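Local coordinates for protein chitin deacetylase 1 (Bombyx mori, PDB 5ZNT) that removes N-acetyl groups from the N-acetylglucosamine residues of chitin, with zinc as cofactor, yielding chitosan and acetate, and belongs to carbohydrate esterase family 4, at residues 35-43 and 298-309; 167-176 and 208-217. All coordinates share one frame; numbering follows the deposited sequence.

Contact 1. Residues 35-43 and 298-309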
loop_
_atom_site.group_PDB
_atom_site.type_symbol
_atom_site.label_atom_id
_atom_site.label_comp_id
_atom_site.label_asym_id
_atom_site.label_seq_id
_atom_site.Cartn_x
_atom_site.Cartn_y
_atom_site.Cartn_z
ATOM N N ASP A 35 -16.308 13.737 13.307
ATOM C CA ASP A 35 -15.067 14.421 13.661
ATOM C C ASP A 35 -13.816 13.709 13.153
ATOM O O ASP A 35 -12.705 14.184 13.404
ATOM C CB ASP A 35 -14.965 14.595 15.179
ATOM C CG ASP A 35 -16.050 15.513 15.737
ATOM O OD1 ASP A 35 -16.367 16.539 15.095
ATOM O OD2 ASP A 35 -16.583 15.195 16.816
ATOM N N VAL A 36 -13.968 12.600 12.444
ATOM C CA VAL A 36 -12.844 11.793 11.955
ATOM C C VAL A 36 -12.425 12.281 10.570
ATOM O O VAL A 36 -13.265 12.344 9.667
ATOM C CB VAL A 36 -13.228 10.299 11.933
ATOM C CG1 VAL A 36 -12.161 9.436 11.227
ATOM C CG2 VAL A 36 -13.495 9.794 13.369
ATOM N N PRO A 37 -11.153 12.624 10.346
ATOM C CA PRO A 37 -10.695 12.914 8.975
ATOM C C PRO A 37 -10.852 11.674 8.097
ATOM O O PRO A 37 -10.510 10.560 8.506
ATOM C CB PRO A 37 -9.213 13.270 9.149
ATOM C CG PRO A 37 -8.958 13.311 10.621
ATOM C CD PRO A 37 -10.036 12.515 11.289
ATOM N N GLN A 38 -11.397 11.865 6.906
ATOM C CA GLN A 38 -11.529 10.778 5.943
ATOM C C GLN A 38 -10.173 10.563 5.271
ATOM O O GLN A 38 -9.732 11.385 4.468
ATOM C CB GLN A 38 -12.596 11.105 4.907
ATOM C CG GLN A 38 -12.776 10.022 3.842
ATOM C CD GLN A 38 -13.153 8.659 4.447
ATOM O OE1 GLN A 38 -14.273 8.477 4.940
ATOM N NE2 GLN A 38 -12.224 7.690 4.384
ATOM N N MET A 39 -9.516 9.463 5.598
ATOM C CA MET A 39 -8.231 9.131 5.001
ATOM C C MET A 39 -8.436 8.375 3.695
ATOM O O MET A 39 -9.318 7.518 3.590
ATOM C CB MET A 39 -7.407 8.292 5.975
ATOM C CG MET A 39 -6.953 9.091 7.186
ATOM S SD MET A 39 -6.170 8.051 8.433
ATOM C CE MET A 39 -7.507 7.744 9.596
ATOM N N ILE A 40 -7.618 8.707 2.694
ATOM C CA ILE A 40 -7.602 7.987 1.426
ATOM C C ILE A 40 -6.167 7.532 1.185
ATOM O O ILE A 40 -5.243 8.345 1.248
ATOM C CB ILE A 40 -8.113 8.861 0.265
ATOM C CG1 ILE A 40 -9.534 9.365 0.595
ATOM C CG2 ILE A 40 -8.159 8.062 -1.053
ATOM C CD1 ILE A 40 -10.132 10.310 -0.462
ATOM N N THR A 41 -5.980 6.239 0.929
ATOM C CA THR A 41 -4.650 5.686 0.655
ATOM C C THR A 41 -4.602 5.302 -0.819
ATOM O O THR A 41 -5.042 4.221 -1.204
ATOM C CB THR A 41 -4.323 4.484 1.542
ATOM O OG1 THR A 41 -5.269 3.426 1.331
ATOM C CG2 THR A 41 -4.342 4.873 3.018
ATOM N N ILE A 42 -4.096 6.215 -1.644
ATOM C CA ILE A 42 -3.736 5.862 -3.007
ATOM C C ILE A 42 -2.483 4.997 -2.965
ATOM O O ILE A 42 -1.501 5.355 -2.309
ATOM C CB ILE A 42 -3.477 7.126 -3.834
ATOM C CG1 ILE A 42 -4.734 7.994 -3.925
ATOM C CG2 ILE A 42 -2.939 6.757 -5.219
ATOM C CD1 ILE A 42 -4.397 9.413 -4.429
ATOM N N THR A 43 -2.504 3.856 -3.658
ATOM C CA THR A 43 -1.312 3.020 -3.754
ATOM C C THR A 43 -1.060 2.652 -5.206
ATOM O O THR A 43 -1.968 2.685 -6.042
ATOM C CB THR A 43 -1.412 1.730 -2.905
ATOM O OG1 THR A 43 -2.304 0.792 -3.534
ATOM C CG2 THR A 43 -1.926 2.031 -1.479
ATOM N N VAL A 298 -10.730 15.720 4.385
ATOM C CA VAL A 298 -10.269 14.561 3.618
ATOM C C VAL A 298 -8.756 14.689 3.441
ATOM O O VAL A 298 -8.270 15.732 2.990
ATOM C CB VAL A 298 -10.979 14.463 2.252
ATOM C CG1 VAL A 298 -10.304 13.407 1.336
ATOM C CG2 VAL A 298 -12.469 14.128 2.429
ATOM N N TYR A 299 -8.018 13.637 3.795
ATOM C CA TYR A 299 -6.557 13.607 3.685
ATOM C C TYR A 299 -6.116 12.407 2.846
ATOM O O TYR A 299 -6.488 11.268 3.148
ATOM C CB TYR A 299 -5.895 13.493 5.059
ATOM C CG TYR A 299 -5.852 14.777 5.848
ATOM C CD1 TYR A 299 -7.004 15.275 6.467
ATOM C CD2 TYR A 299 -4.660 15.481 5.996
ATOM C CE1 TYR A 299 -6.966 16.459 7.214
ATOM C CE2 TYR A 299 -4.611 16.655 6.738
ATOM C CZ TYR A 299 -5.767 17.133 7.340
ATOM O OH TYR A 299 -5.702 18.290 8.076
ATOM N N PHE A 300 -5.296 12.667 1.825
ATOM C CA PHE A 300 -4.610 11.613 1.070
ATOM C C PHE A 300 -3.275 11.365 1.747
ATOM O O PHE A 300 -2.386 12.224 1.707
ATOM C CB PHE A 300 -4.416 12.032 -0.384
ATOM C CG PHE A 300 -5.703 12.198 -1.139
ATOM C CD1 PHE A 300 -6.448 13.359 -1.012
ATOM C CD2 PHE A 300 -6.170 11.191 -1.978
ATOM C CE1 PHE A 300 -7.643 13.514 -1.697
ATOM C CE2 PHE A 300 -7.357 11.354 -2.689
ATOM C CZ PHE A 300 -8.098 12.506 -2.535
ATOM N N VAL A 301 -3.142 10.201 2.393
ATOM C CA VAL A 301 -2.006 9.886 3.242
ATOM C C VAL A 301 -1.413 8.527 2.862
ATOM O O VAL A 301 -2.040 7.709 2.178
ATOM C CB VAL A 301 -2.414 9.891 4.735
ATOM C CG1 VAL A 301 -2.851 11.313 5.176
ATOM C CG2 VAL A 301 -3.543 8.900 4.959
ATOM N N THR A 302 -0.195 8.283 3.344
ATOM C CA THR A 302 0.426 6.974 3.173
ATOM C C THR A 302 -0.207 5.954 4.114
ATOM O O THR A 302 -0.922 6.292 5.063
ATOM C CB THR A 302 1.923 7.038 3.446
ATOM O OG1 THR A 302 2.142 7.234 4.847
ATOM C CG2 THR A 302 2.579 8.187 2.679
ATOM N N MET A 303 0.116 4.682 3.877
ATOM C CA MET A 303 -0.367 3.623 4.765
ATOM C C MET A 303 0.201 3.775 6.163
ATOM O O MET A 303 -0.513 3.607 7.158
ATOM C CB MET A 303 0.009 2.255 4.207
ATOM C CG MET A 303 -0.400 2.059 2.789
ATOM S SD MET A 303 -2.113 1.582 2.758
ATOM C CE MET A 303 -1.927 -0.065 2.269
ATOM N N THR A 304 1.514 4.023 6.262
ATOM C CA THR A 304 2.116 4.257 7.569
ATOM C C THR A 304 1.418 5.409 8.286
ATOM O O THR A 304 1.199 5.350 9.501
ATOM C CB THR A 304 3.612 4.541 7.418
ATOM O OG1 THR A 304 4.285 3.335 7.043
ATOM C CG2 THR A 304 4.235 5.069 8.740
ATOM N N GLN A 305 1.027 6.450 7.541
ATOM C CA GLN A 305 0.351 7.586 8.163
ATOM C C GLN A 305 -1.037 7.209 8.685
ATOM O O GLN A 305 -1.493 7.787 9.680
ATOM C CB GLN A 305 0.271 8.748 7.173
ATOM C CG GLN A 305 1.592 9.486 7.090
ATOM C CD GLN A 305 1.673 10.479 5.964
ATOM O OE1 GLN A 305 0.823 10.515 5.072
ATOM N NE2 GLN A 305 2.699 11.320 6.009
ATOM N N VAL A 306 -1.720 6.255 8.046
ATOM C CA VAL A 306 -2.973 5.760 8.612
ATOM C C VAL A 306 -2.713 5.129 9.974
ATOM O O VAL A 306 -3.384 5.445 10.964
ATOM C CB VAL A 306 -3.666 4.767 7.661
ATOM C CG1 VAL A 306 -4.912 4.172 8.348
ATOM C CG2 VAL A 306 -4.081 5.453 6.385
ATOM N N ILE A 307 -1.718 4.241 10.044
ATOM C CA ILE A 307 -1.398 3.574 11.305
ATOM C C ILE A 307 -1.013 4.595 12.375
ATOM O O ILE A 307 -1.368 4.445 13.548
ATOM C CB ILE A 307 -0.284 2.527 11.086
ATOM C CG1 ILE A 307 -0.782 1.410 10.166
ATOM C CG2 ILE A 307 0.211 1.954 12.427
ATOM C CD1 ILE A 307 0.325 0.407 9.723
ATOM N N GLN A 308 -0.295 5.653 11.990
ATOM C CA GLN A 308 0.091 6.662 12.970
ATOM C C GLN A 308 -1.136 7.379 13.528
ATOM O O GLN A 308 -1.200 7.668 14.732
ATOM C CB GLN A 308 1.081 7.645 12.346
ATOM C CG GLN A 308 2.470 7.050 12.192
ATOM C CD GLN A 308 3.363 7.902 11.331
ATOM O OE1 GLN A 308 2.922 8.469 10.332
ATOM N NE2 GLN A 308 4.626 8.011 11.721
ATOM N N TRP A 309 -2.141 7.626 12.684
ATOM C CA TRP A 309 -3.393 8.199 13.173
ATOM C C TRP A 309 -4.133 7.220 14.081
ATOM O O TRP A 309 -4.648 7.614 15.134
ATOM C CB TRP A 309 -4.284 8.604 12.004
ATOM C CG TRP A 309 -5.545 9.330 12.425
ATOM C CD1 TRP A 309 -5.740 10.684 12.447
ATOM C CD2 TRP A 309 -6.772 8.742 12.879
ATOM N NE1 TRP A 309 -7.009 10.977 12.897
ATOM C CE2 TRP A 309 -7.661 9.804 13.172
ATOM C CE3 TRP A 309 -7.202 7.427 13.076
ATOM C CZ2 TRP A 309 -8.956 9.589 13.647
ATOM C CZ3 TRP A 309 -8.489 7.212 13.550
ATOM C CH2 TRP A 309 -9.355 8.290 13.822
HETATM O O HOH W 1 -1.342 5.601 0.414
#

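Contact 2. Residues 167-176 and 208-217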
loop_
_atom_site.group_PDB
_atom_site.type_symbol
_atom_site.label_atom_id
_atom_site.label_comp_id
_atom_site.label_asym_id
_atom_site.label_seq_id
_atom_site.Cartn_x
_atom_site.Cartn_y
_atom_site.Cartn_z
ATOM N N LEU A 167 6.080 -3.593 9.679
ATOM C CA LEU A 167 5.018 -2.969 10.464
ATOM C C LEU A 167 3.645 -3.482 10.049
ATOM O O LEU A 167 2.811 -3.821 10.897
ATOM C CB LEU A 167 5.079 -1.451 10.319
ATOM C CG LEU A 167 3.979 -0.660 11.032
ATOM C CD1 LEU A 167 4.070 -0.883 12.556
ATOM C CD2 LEU A 167 4.077 0.823 10.649
ATOM N N TYR A 168 3.381 -3.551 8.751
ATOM C CA TYR A 168 2.038 -3.895 8.337
ATOM C C TYR A 168 2.064 -4.700 7.061
ATOM O O TYR A 168 2.998 -4.610 6.253
ATOM C CB TYR A 168 1.159 -2.657 8.131
ATOM C CG TYR A 168 1.567 -1.795 6.952
ATOM C CD1 TYR A 168 1.042 -2.023 5.679
ATOM C CD2 TYR A 168 2.490 -0.770 7.109
ATOM C CE1 TYR A 168 1.420 -1.233 4.589
ATOM C CE2 TYR A 168 2.884 0.019 6.024
ATOM C CZ TYR A 168 2.334 -0.215 4.777
ATOM O OH TYR A 168 2.721 0.546 3.702
ATOM N N ASP A 169 0.995 -5.462 6.884
ATOM C CA ASP A 169 0.646 -6.095 5.633
ATOM C C ASP A 169 -0.562 -5.390 5.030
ATOM O O ASP A 169 -1.424 -4.873 5.749
ATOM C CB ASP A 169 0.327 -7.569 5.859
ATOM C CG ASP A 169 -0.219 -8.223 4.631
ATOM O OD1 ASP A 169 0.558 -8.403 3.672
ATOM O OD2 ASP A 169 -1.425 -8.531 4.592
ATOM N N SER A 170 -0.614 -5.352 3.696
ATOM C CA SER A 170 -1.810 -4.921 2.965
ATOM C C SER A 170 -2.004 -5.908 1.817
ATOM O O SER A 170 -1.844 -5.591 0.635
ATOM C CB SER A 170 -1.717 -3.482 2.454
ATOM O OG SER A 170 -2.991 -3.070 1.932
ATOM N N THR A 171 -2.340 -7.134 2.185
ATOM C CA THR A 171 -2.641 -8.201 1.237
ATOM C C THR A 171 -4.031 -8.800 1.437
ATOM O O THR A 171 -4.613 -9.322 0.485
ATOM C CB THR A 171 -1.596 -9.321 1.369
ATOM O OG1 THR A 171 -0.278 -8.759 1.316
ATOM C CG2 THR A 171 -1.768 -10.372 0.289
ATOM N N ILE A 172 -4.575 -8.723 2.644
ATOM C CA ILE A 172 -5.837 -9.377 2.968
ATOM C C ILE A 172 -6.991 -8.521 2.472
ATOM O O ILE A 172 -7.060 -7.322 2.763
ATOM C CB ILE A 172 -5.931 -9.626 4.478
ATOM C CG1 ILE A 172 -4.868 -10.652 4.874
ATOM C CG2 ILE A 172 -7.365 -10.094 4.862
ATOM C CD1 ILE A 172 -4.744 -10.833 6.370
ATOM N N THR A 173 -7.884 -9.120 1.693
ATOM C CA THR A 173 -9.058 -8.427 1.180
ATOM C C THR A 173 -10.255 -8.668 2.098
ATOM O O THR A 173 -10.439 -9.775 2.612
ATOM C CB THR A 173 -9.373 -8.903 -0.241
ATOM O OG1 THR A 173 -8.276 -8.553 -1.120
ATOM C CG2 THR A 173 -10.610 -8.260 -0.722
ATOM N N ALA A 174 -11.056 -7.620 2.328
ATOM C CA ALA A 174 -12.306 -7.790 3.060
ATOM C C ALA A 174 -13.465 -7.679 2.096
ATOM O O ALA A 174 -13.510 -6.724 1.314
ATOM C CB ALA A 174 -12.453 -6.740 4.175
ATOM N N PRO A 175 -14.409 -8.616 2.097
ATOM C CA PRO A 175 -15.515 -8.524 1.143
ATOM C C PRO A 175 -16.292 -7.232 1.337
ATOM O O PRO A 175 -16.355 -6.686 2.444
ATOM C CB PRO A 175 -16.383 -9.758 1.465
ATOM C CG PRO A 175 -16.048 -10.114 2.844
ATOM C CD PRO A 175 -14.568 -9.748 3.025
ATOM N N LEU A 176 -16.842 -6.734 0.232
ATOM C CA LEU A 176 -17.703 -5.556 0.231
ATOM C C LEU A 176 -18.697 -5.629 1.380
ATOM O O LEU A 176 -19.418 -6.622 1.532
ATOM C CB LEU A 176 -18.436 -5.461 -1.103
ATOM C CG LEU A 176 -19.402 -4.278 -1.223
ATOM C CD1 LEU A 176 -18.663 -2.955 -1.083
ATOM C CD2 LEU A 176 -20.204 -4.315 -2.511
ATOM N N VAL A 208 1.444 -7.834 13.916
ATOM C CA VAL A 208 1.512 -7.201 12.601
ATOM C C VAL A 208 0.208 -6.461 12.372
ATOM O O VAL A 208 -0.870 -6.987 12.666
ATOM C CB VAL A 208 1.720 -8.235 11.468
ATOM C CG1 VAL A 208 1.834 -7.529 10.111
ATOM C CG2 VAL A 208 2.964 -9.124 11.738
ATOM N N TRP A 209 0.293 -5.267 11.801
ATOM C CA TRP A 209 -0.905 -4.549 11.392
ATOM C C TRP A 209 -1.384 -5.065 10.046
ATOM O O TRP A 209 -0.585 -5.447 9.187
ATOM C CB TRP A 209 -0.629 -3.050 11.287
ATOM C CG TRP A 209 -0.472 -2.354 12.587
ATOM C CD1 TRP A 209 0.679 -2.211 13.323
ATOM C CD2 TRP A 209 -1.503 -1.681 13.319
ATOM N NE1 TRP A 209 0.422 -1.484 14.465
ATOM C CE2 TRP A 209 -0.909 -1.155 14.490
ATOM C CE3 TRP A 209 -2.870 -1.474 13.098
ATOM C CZ2 TRP A 209 -1.634 -0.429 15.443
ATOM C CZ3 TRP A 209 -3.594 -0.749 14.044
ATOM C CH2 TRP A 209 -2.968 -0.235 15.205
ATOM N N GLU A 210 -2.705 -5.068 9.854
ATOM C CA GLU A 210 -3.292 -5.365 8.554
ATOM C C GLU A 210 -3.968 -4.110 8.023
ATOM O O GLU A 210 -5.025 -3.708 8.526
ATOM C CB GLU A 210 -4.298 -6.514 8.613
ATOM C CG GLU A 210 -4.976 -6.777 7.254
ATOM C CD GLU A 210 -3.950 -7.166 6.187
ATOM O OE1 GLU A 210 -3.001 -7.893 6.533
ATOM O OE2 GLU A 210 -4.089 -6.769 5.013
ATOM N N MET A 211 -3.387 -3.520 6.977
ATOM C CA MET A 211 -4.045 -2.431 6.256
ATOM C C MET A 211 -5.035 -3.068 5.295
ATOM O O MET A 211 -4.787 -3.215 4.097
ATOM C CB MET A 211 -3.026 -1.560 5.531
ATOM C CG MET A 211 -2.234 -0.663 6.476
ATOM S SD MET A 211 -3.275 0.542 7.364
ATOM C CE MET A 211 -4.050 1.431 6.002
ATOM N N VAL A 212 -6.197 -3.437 5.848
ATOM C CA VAL A 212 -7.107 -4.319 5.137
ATOM C C VAL A 212 -7.580 -3.652 3.859
ATOM O O VAL A 212 -7.762 -2.427 3.794
ATOM C CB VAL A 212 -8.283 -4.713 6.057
ATOM C CG1 VAL A 212 -9.093 -3.473 6.505
ATOM C CG2 VAL A 212 -9.182 -5.750 5.400
ATOM N N MET A 213 -7.759 -4.456 2.819
ATOM C CA MET A 213 -8.149 -3.965 1.500
ATOM C C MET A 213 -9.650 -4.199 1.359
ATOM O O MET A 213 -10.092 -5.273 0.955
ATOM C CB MET A 213 -7.348 -4.665 0.400
ATOM C CG MET A 213 -5.824 -4.421 0.502
ATOM S SD MET A 213 -4.854 -5.376 -0.726
ATOM C CE MET A 213 -5.265 -4.552 -2.249
ATOM N N ASN A 214 -10.438 -3.177 1.710
ATOM C CA ASN A 214 -11.883 -3.251 1.520
ATOM C C ASN A 214 -12.211 -3.289 0.041
ATOM O O ASN A 214 -11.750 -2.440 -0.724
ATOM C CB ASN A 214 -12.576 -2.041 2.150
ATOM C CG ASN A 214 -12.549 -2.071 3.648
ATOM O OD1 ASN A 214 -13.269 -2.848 4.274
ATOM N ND2 ASN A 214 -11.724 -1.211 4.248
ATOM N N GLU A 215 -13.035 -4.252 -0.367
ATOM C CA GLU A 215 -13.526 -4.232 -1.735
ATOM C C GLU A 215 -14.357 -2.979 -1.970
ATOM O O GLU A 215 -15.027 -2.477 -1.068
ATOM C CB GLU A 215 -14.379 -5.464 -2.025
ATOM C CG GLU A 215 -13.589 -6.754 -2.128
ATOM C CD GLU A 215 -14.481 -7.907 -2.567
ATOM O OE1 GLU A 215 -15.685 -7.893 -2.215
ATOM O OE2 GLU A 215 -13.983 -8.805 -3.262
ATOM N N LEU A 216 -14.297 -2.466 -3.186
ATOM C CA LEU A 216 -15.119 -1.337 -3.571
ATOM C C LEU A 216 -16.369 -1.854 -4.286
ATOM O O LEU A 216 -16.367 -2.945 -4.859
ATOM C CB LEU A 216 -14.339 -0.371 -4.467
ATOM C CG LEU A 216 -13.462 0.718 -3.795
ATOM C CD1 LEU A 216 -12.692 0.235 -2.610
ATOM C CD2 LEU A 216 -12.497 1.319 -4.818
ATOM N N ASP A 217 -17.440 -1.061 -4.219
ATOM C CA ASP A 217 -18.733 -1.385 -4.824
ATOM C C ASP A 217 -18.705 -0.918 -6.273
ATOM O O ASP A 217 -18.603 0.280 -6.552
ATOM C CB ASP A 217 -19.856 -0.719 -4.021
ATOM C CG ASP A 217 -21.263 -1.026 -4.555
ATOM O OD1 ASP A 217 -21.427 -1.714 -5.584
ATOM O OD2 ASP A 217 -22.221 -0.557 -3.914
HETATM O O HOH W 2 -15.156 -4.192 3.202
#

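Contact 1. Residues 35-43 and 298-309
Strands 38-43 and 298-300 are parallel neighbours in the main sheet of the deacetylase domain, and helix 303-309 runs back nearly antiparallel to strand 38-43, on the M39 side of the sheet. Q38 pairs with V298, M39 with Y299 and I40 with F300. Three backbone bonds hold the ladder: Y299 N to Q38 O, I40 N to Y299 O (2.8 Å) and V301 N to I40 O. Past the ladder the strands part, and a water donates to both I42 O and V301 O.

The sheet is of the kind expected for the distorted (beta/alpha) barrel of CE4 enzymes. Q38, I40, V298 and F300 share the face away from helix 303-309. There I40 CD1 touches both V298 CG1 and F300 CZ, 3.6 Å from each. I42 CD1 meets the same ring at F300 CD2. W287 and I291 of helix 278-294 pack on this layer.

M39 and Y299 share the other face. The M39 chain runs out extended (chi2 172°) and turns at SD, which lays CE over one face of the W309 indole. CE stands 3.5 Å from W309 CE3, a CH-pi contact, and SD makes a Met-aromatic contact with the five-membered ring. P37 CD lies near W309 NE1 at 3.8 Å; that N-H bonds to R314 O. V36 CG1 packs on W309 CH2. With an alanine in place of W309, the M39 methyl would probably lose its aromatic floor and P37 and V36 their packing partner. One turn earlier, V306 CG2 meets T41 CG2 at 3.4 Å, a tight methyl contact. T302 and Q305 start the helix with a capping box: Q305 N bonds to T302 OG1 and T302 N to Q305 OE1.

Contact 2. Residues 167-176 and 208-217
Y168 and W209 lead a parallel ladder that breaks and resumes one residue out of step at T173 and M213, so segment 167-176 bulges at 170-172. The end of E210 fills the hollow of this bulge. Its chain bends at chi2 (61°), which brings OE2 to I172 N at 3.1 Å, while OE1 lies against I172 CD1 at 3.4 Å. Beside it, S170 OG donates to M211 O (2.8 Å), in the carbonyl plane. M213 CG packs on S170 OG, and M213 SD lies near S170 O. Apolar bumps fill the rest. L167 CD1 lies alongside W209 CD1, Y168 CD1 rests on M211 CG at 3.6 Å, and the A174 methyl meets V212 CG2. L176 reaches over E215 to D217, and E215 OE1 accepts from L176 N on its anti side (2.9 Å). E215 OE2 is held by H195.

D169 closes an Asx turn with T171 N, and its OD1 accepts from T171 OG1. D169 OD2 lies only 2.6 Å from E210 OE1, their carboxylate planes 58° apart. Such closeness implies that one of these buried acids probably carries a proton.

Overall arrangement
From the N terminus, the chain first lays down strand 38-45, which pairs with 75-78 and 265-270 before 298-309 comes back to it. Contact 1 therefore closes a long loop of 254 residues. Contact 2 falls wholly within that loop and closes a short one of 31 residues, with little regular structure. The two contacts nest and do not cross. Contact 1 belongs to the parallel sheet that also holds strands 75-78, 97-100 and 265-270; contact 2 belongs to the mixed sheet with 144-145 and 184-185. Their centres are about 14 Å apart. Helix 303-311 joins them: M303 packs on Y168 and S170, I307 on Y168, and V306 on M211.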